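Long-range contact in MDM10 isoform 1 (Saccharomyces cerevisiae, PDB 7BTX), which helps tether the endoplasmic reticulum to mitochondria within the ERMES complex and takes part in late assembly of the TOM complex of the mitochondrial outer membrane: residues Tyr148-Arg160 with Gln166-Ser178. Residues are numbered along the deposited sequence; the frame is centred on the assembly and turned at random.
Sequences YPSSDLEAMIIKR and QFMLKGVSSFKES
Ser151 meets Phe175 at one end of the paired strands: its backbone O lies 3.7 Å above one face of the Phe175 ring, offset toward the rim, while its OG, bonded to Ser150 O, lies beside the ring. Ser151 and Asp152 together face Tyr147 of the preceding strand, a G1 beta bulge. The Asp152 carboxylate reaches across to the end of the partner strand, where OD1 takes a weak bond from Phe175 N and OD2 another from Ser174 OG, each 3.4 Å long. Hydrogen-bonded pairing begins at Leu153: its N gives a 2.8 Å bond to Ser173 O, and the return bond from Ser173 N is nearly straight at 178°. Glu154 points to the face opposite Leu153, shared with Met156 and Ile158, its CB near Val172 CG2 and its OE2 bonded to Tyr143 OH. This is an antiparallel beta hairpin, the axes of strand segments 152-160 and 166-174 approaching to 4.6 Å, within the meander that builds the wall of this mitochondrial beta-barrel. Met156 has CG anti to the backbone N (chi1 -178°), which lays its chain beside that of Lys170, SD 3.8 Å from Lys170 CE. Ile157 points to the opposite face and runs side by side with Leu169, their CD1 atoms 4.2 Å apart. Ile158 CG2 packs beside Met168 CG at 3.8 Å; the Gln166 side chain crosses that of Ile158, bringing its CD near CG2, and helix 5-16 lies against Ile158 and Met168 through Leu9. Lys159 and Phe167 form the last hydrogen-bonded pair of 148-160 with 166-178, Lys159 CG sitting at the Phe167 ring edge; bends at chi2 and chi3 carry NZ away to hydrogen bonds with Ser140 OG and Tyr142 OH. Arg160 rests CB and CA on Gln166 CG while NH1 bonds Pro163 O.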
loop_
_atom_site.group_PDB
_atom_site.type_symbol
_atom_site.label_atom_id
_atom_site.label_comp_id
_atom_site.label_asym_id
_atom_site.label_seq_id
_atom_site.Cartn_x
_atom_site.Cartn_y
_atom_site.Cartn_z
ATOM N N TYR D 148 -17.378 -1.393 0.422
ATOM C CA TYR D 148 -16.844 -0.808 1.645
ATOM C C TYR D 148 -15.397 -1.093 2.044
ATOM O O TYR D 148 -15.140 -1.388 3.217
ATOM C CB TYR D 148 -17.735 -1.176 2.827
ATOM C CG TYR D 148 -18.217 -2.598 2.862
ATOM C CD1 TYR D 148 -19.547 -2.885 2.649
ATOM C CD2 TYR D 148 -17.347 -3.651 3.046
ATOM C CE1 TYR D 148 -19.998 -4.163 2.683
ATOM C CE2 TYR D 148 -17.798 -4.927 3.066
ATOM C CZ TYR D 148 -19.118 -5.188 2.884
ATOM O OH TYR D 148 -19.561 -6.486 2.904
ATOM N N PRO D 149 -14.431 -1.006 1.145
ATOM C CA PRO D 149 -13.208 -0.274 1.499
ATOM C C PRO D 149 -13.345 1.154 1.009
ATOM O O PRO D 149 -12.618 2.057 1.430
ATOM C CB PRO D 149 -12.095 -1.030 0.766
ATOM C CG PRO D 149 -12.708 -2.269 0.304
ATOM C CD PRO D 149 -14.160 -2.021 0.121
ATOM N N SER D 150 -14.306 1.351 0.105
ATOM C CA SER D 150 -14.432 2.549 -0.711
ATOM C C SER D 150 -15.514 3.494 -0.230
ATOM O O SER D 150 -15.416 4.689 -0.526
ATOM C CB SER D 150 -14.736 2.149 -2.150
ATOM O OG SER D 150 -13.734 1.300 -2.662
ATOM N N SER D 151 -16.520 2.982 0.493
ATOM C CA SER D 151 -17.752 3.700 0.854
ATOM C C SER D 151 -18.451 4.269 -0.379
ATOM O O SER D 151 -19.034 5.351 -0.337
ATOM C CB SER D 151 -17.496 4.783 1.908
ATOM O OG SER D 151 -16.647 5.807 1.423
ATOM N N ASP D 152 -18.401 3.523 -1.481
ATOM C CA ASP D 152 -19.010 3.939 -2.734
ATOM C C ASP D 152 -20.389 3.314 -2.871
ATOM O O ASP D 152 -20.532 2.091 -2.839
ATOM C CB ASP D 152 -18.133 3.535 -3.913
ATOM C CG ASP D 152 -17.017 4.520 -4.174
ATOM O OD1 ASP D 152 -16.873 5.479 -3.387
ATOM O OD2 ASP D 152 -16.284 4.341 -5.169
ATOM N N LEU D 153 -21.396 4.155 -3.047
ATOM C CA LEU D 153 -22.781 3.727 -3.066
ATOM C C LEU D 153 -23.255 3.599 -4.506
ATOM O O LEU D 153 -22.723 4.223 -5.422
ATOM C CB LEU D 153 -23.665 4.714 -2.299
ATOM C CG LEU D 153 -23.838 4.685 -0.780
ATOM C CD1 LEU D 153 -24.434 3.380 -0.338
ATOM C CD2 LEU D 153 -22.555 4.958 -0.040
ATOM N N GLU D 154 -24.276 2.775 -4.701
ATOM C CA GLU D 154 -24.985 2.712 -5.968
ATOM C C GLU D 154 -26.413 2.279 -5.683
ATOM O O GLU D 154 -26.671 1.619 -4.674
ATOM C CB GLU D 154 -24.280 1.775 -6.951
ATOM C CG GLU D 154 -24.722 0.335 -6.925
ATOM C CD GLU D 154 -23.939 -0.518 -7.892
ATOM O OE1 GLU D 154 -22.943 -0.014 -8.444
ATOM O OE2 GLU D 154 -24.313 -1.689 -8.098
ATOM N N ALA D 155 -27.357 2.679 -6.519
ATOM C CA ALA D 155 -28.756 2.379 -6.278
ATOM C C ALA D 155 -29.486 2.270 -7.605
ATOM O O ALA D 155 -29.025 2.766 -8.632
ATOM C CB ALA D 155 -29.403 3.442 -5.387
ATOM N N MET D 156 -30.638 1.609 -7.573
ATOM C CA MET D 156 -31.477 1.456 -8.750
ATOM C C MET D 156 -32.911 1.157 -8.349
ATOM O O MET D 156 -33.170 0.197 -7.623
ATOM C CB MET D 156 -30.955 0.344 -9.655
ATOM C CG MET D 156 -31.758 0.175 -10.921
ATOM S SD MET D 156 -31.033 -0.982 -12.076
ATOM C CE MET D 156 -31.183 -2.497 -11.152
ATOM N N ILE D 157 -33.850 1.970 -8.812
ATOM C CA ILE D 157 -35.272 1.742 -8.606
ATOM C C ILE D 157 -35.907 1.579 -9.972
ATOM O O ILE D 157 -35.695 2.411 -10.855
ATOM C CB ILE D 157 -35.931 2.900 -7.836
ATOM C CG1 ILE D 157 -35.200 3.166 -6.525
ATOM C CG2 ILE D 157 -37.385 2.608 -7.568
ATOM C CD1 ILE D 157 -35.495 4.508 -5.945
ATOM N N ILE D 158 -36.665 0.509 -10.156
ATOM C CA ILE D 158 -37.417 0.277 -11.381
ATOM C C ILE D 158 -38.883 0.257 -10.990
ATOM O O ILE D 158 -39.254 -0.387 -10.004
ATOM C CB ILE D 158 -37.021 -1.031 -12.072
ATOM C CG1 ILE D 158 -35.514 -1.130 -12.231
ATOM C CG2 ILE D 158 -37.661 -1.127 -13.427
ATOM C CD1 ILE D 158 -35.074 -2.494 -12.646
ATOM N N LYS D 159 -39.713 0.971 -11.736
ATOM C CA LYS D 159 -41.154 0.981 -11.534
ATOM C C LYS D 159 -41.813 0.725 -12.877
ATOM O O LYS D 159 -41.651 1.523 -13.802
ATOM C CB LYS D 159 -41.627 2.324 -10.976
ATOM C CG LYS D 159 -40.937 2.806 -9.718
ATOM C CD LYS D 159 -41.334 1.974 -8.530
ATOM C CE LYS D 159 -42.763 2.250 -8.129
ATOM N NZ LYS D 159 -43.165 1.375 -6.999
ATOM N N ARG D 160 -42.559 -0.371 -12.996
ATOM C CA ARG D 160 -43.336 -0.584 -14.216
ATOM C C ARG D 160 -44.729 0.002 -14.008
ATOM O O ARG D 160 -45.617 -0.600 -13.405
ATOM C CB ARG D 160 -43.393 -2.052 -14.604
ATOM C CG ARG D 160 -44.000 -2.212 -15.981
ATOM C CD ARG D 160 -43.777 -3.569 -16.574
ATOM N NE ARG D 160 -44.396 -3.670 -17.889
ATOM C CZ ARG D 160 -44.446 -4.788 -18.601
ATOM N NH1 ARG D 160 -45.033 -4.798 -19.787
ATOM N NH2 ARG D 160 -43.918 -5.900 -18.122
ATOM N N GLN D 166 -42.381 2.201 -18.353
ATOM C CA GLN D 166 -41.537 1.874 -17.217
ATOM C C GLN D 166 -40.752 3.108 -16.813
ATOM O O GLN D 166 -40.439 3.955 -17.648
ATOM C CB GLN D 166 -40.587 0.731 -17.550
ATOM C CG GLN D 166 -40.236 -0.130 -16.382
ATOM C CD GLN D 166 -39.234 -1.181 -16.743
ATOM O OE1 GLN D 166 -38.097 -0.869 -17.075
ATOM N NE2 GLN D 166 -39.645 -2.437 -16.688
ATOM N N PHE D 167 -40.441 3.202 -15.528
ATOM C CA PHE D 167 -39.618 4.276 -14.997
ATOM C C PHE D 167 -38.414 3.659 -14.311
ATOM O O PHE D 167 -38.508 2.567 -13.751
ATOM C CB PHE D 167 -40.400 5.150 -14.017
ATOM C CG PHE D 167 -39.589 6.255 -13.409
ATOM C CD1 PHE D 167 -39.190 7.338 -14.171
ATOM C CD2 PHE D 167 -39.213 6.204 -12.078
ATOM C CE1 PHE D 167 -38.437 8.351 -13.617
ATOM C CE2 PHE D 167 -38.460 7.215 -11.517
ATOM C CZ PHE D 167 -38.074 8.289 -12.290
ATOM N N MET D 168 -37.280 4.351 -14.359
ATOM C CA MET D 168 -36.055 3.824 -13.787
ATOM C C MET D 168 -35.219 4.949 -13.213
ATOM O O MET D 168 -35.090 6.003 -13.829
ATOM C CB MET D 168 -35.233 3.082 -14.829
ATOM C CG MET D 168 -35.558 1.625 -14.979
ATOM S SD MET D 168 -34.271 0.825 -15.930
ATOM C CE MET D 168 -32.823 1.502 -15.137
ATOM N N LEU D 169 -34.651 4.714 -12.040
ATOM C CA LEU D 169 -33.666 5.594 -11.439
ATOM C C LEU D 169 -32.363 4.829 -11.281
ATOM O O LEU D 169 -32.362 3.612 -11.108
ATOM C CB LEU D 169 -34.134 6.110 -10.081
ATOM C CG LEU D 169 -34.872 7.439 -10.057
ATOM C CD1 LEU D 169 -35.786 7.486 -8.865
ATOM C CD2 LEU D 169 -33.879 8.566 -9.992
ATOM N N LYS D 170 -31.246 5.549 -11.349
ATOM C CA LYS D 170 -29.939 4.902 -11.253
ATOM C C LYS D 170 -28.968 5.910 -10.635
ATOM O O LYS D 170 -28.418 6.757 -11.336
ATOM C CB LYS D 170 -29.445 4.431 -12.601
ATOM C CG LYS D 170 -29.647 2.965 -12.889
ATOM C CD LYS D 170 -29.355 2.683 -14.343
ATOM C CE LYS D 170 -29.151 1.209 -14.605
ATOM N NZ LYS D 170 -29.078 0.921 -16.061
ATOM N N GLY D 171 -28.760 5.795 -9.331
ATOM C CA GLY D 171 -27.801 6.627 -8.647
ATOM C C GLY D 171 -26.478 5.926 -8.435
ATOM O O GLY D 171 -26.401 4.715 -8.252
ATOM N N VAL D 172 -25.411 6.717 -8.480
ATOM C CA VAL D 172 -24.054 6.265 -8.193
ATOM C C VAL D 172 -23.378 7.378 -7.406
ATOM O O VAL D 172 -23.363 8.531 -7.842
ATOM C CB VAL D 172 -23.274 5.931 -9.479
ATOM C CG1 VAL D 172 -21.788 5.965 -9.228
ATOM C CG2 VAL D 172 -23.651 4.566 -10.013
ATOM N N SER D 173 -22.824 7.053 -6.235
ATOM C CA SER D 173 -22.292 8.055 -5.309
ATOM C C SER D 173 -20.921 7.617 -4.798
ATOM O O SER D 173 -20.820 6.787 -3.896
ATOM C CB SER D 173 -23.270 8.284 -4.167
ATOM O OG SER D 173 -22.747 9.199 -3.224
ATOM N N SER D 174 -19.865 8.185 -5.373
ATOM C CA SER D 174 -18.529 8.011 -4.820
ATOM C C SER D 174 -18.215 9.130 -3.833
ATOM O O SER D 174 -18.582 10.287 -4.050
ATOM C CB SER D 174 -17.491 7.993 -5.939
ATOM O OG SER D 174 -17.699 6.897 -6.810
ATOM N N PHE D 175 -17.529 8.790 -2.742
ATOM C CA PHE D 175 -17.163 9.789 -1.741
ATOM C C PHE D 175 -15.880 10.531 -2.082
ATOM O O PHE D 175 -15.898 11.760 -2.197
ATOM C CB PHE D 175 -17.031 9.157 -0.351
ATOM C CG PHE D 175 -18.346 8.980 0.367
ATOM C CD1 PHE D 175 -19.540 9.375 -0.222
ATOM C CD2 PHE D 175 -18.380 8.460 1.651
ATOM C CE1 PHE D 175 -20.742 9.220 0.442
ATOM C CE2 PHE D 175 -19.582 8.303 2.323
ATOM C CZ PHE D 175 -20.762 8.685 1.717
ATOM N N LYS D 176 -14.761 9.829 -2.227
ATOM C CA LYS D 176 -13.603 10.370 -2.919
ATOM C C LYS D 176 -13.589 9.788 -4.323
ATOM O O LYS D 176 -14.294 8.809 -4.594
ATOM C CB LYS D 176 -12.294 10.078 -2.181
ATOM C CG LYS D 176 -11.942 8.619 -2.009
ATOM C CD LYS D 176 -10.598 8.499 -1.304
ATOM C CE LYS D 176 -10.702 8.949 0.147
ATOM N NZ LYS D 176 -9.434 8.746 0.900
ATOM N N GLU D 177 -12.747 10.371 -5.187
ATOM C CA GLU D 177 -12.989 10.443 -6.626
ATOM C C GLU D 177 -14.431 10.916 -6.776
ATOM O O GLU D 177 -15.282 10.197 -7.309
ATOM C CB GLU D 177 -12.722 9.102 -7.328
ATOM C CG GLU D 177 -12.665 9.149 -8.853
ATOM C CD GLU D 177 -12.477 7.773 -9.458
ATOM O OE1 GLU D 177 -12.457 6.784 -8.692
ATOM O OE2 GLU D 177 -12.348 7.678 -10.698
ATOM N N SER D 178 -14.707 12.110 -6.240
ATOM C CA SER D 178 -16.047 12.605 -5.935
ATOM C C SER D 178 -16.951 12.703 -7.154
ATOM O O SER D 178 -16.653 13.432 -8.106
ATOM C CB SER D 178 -15.954 13.972 -5.255
ATOM O OG SER D 178 -17.238 14.557 -5.120
#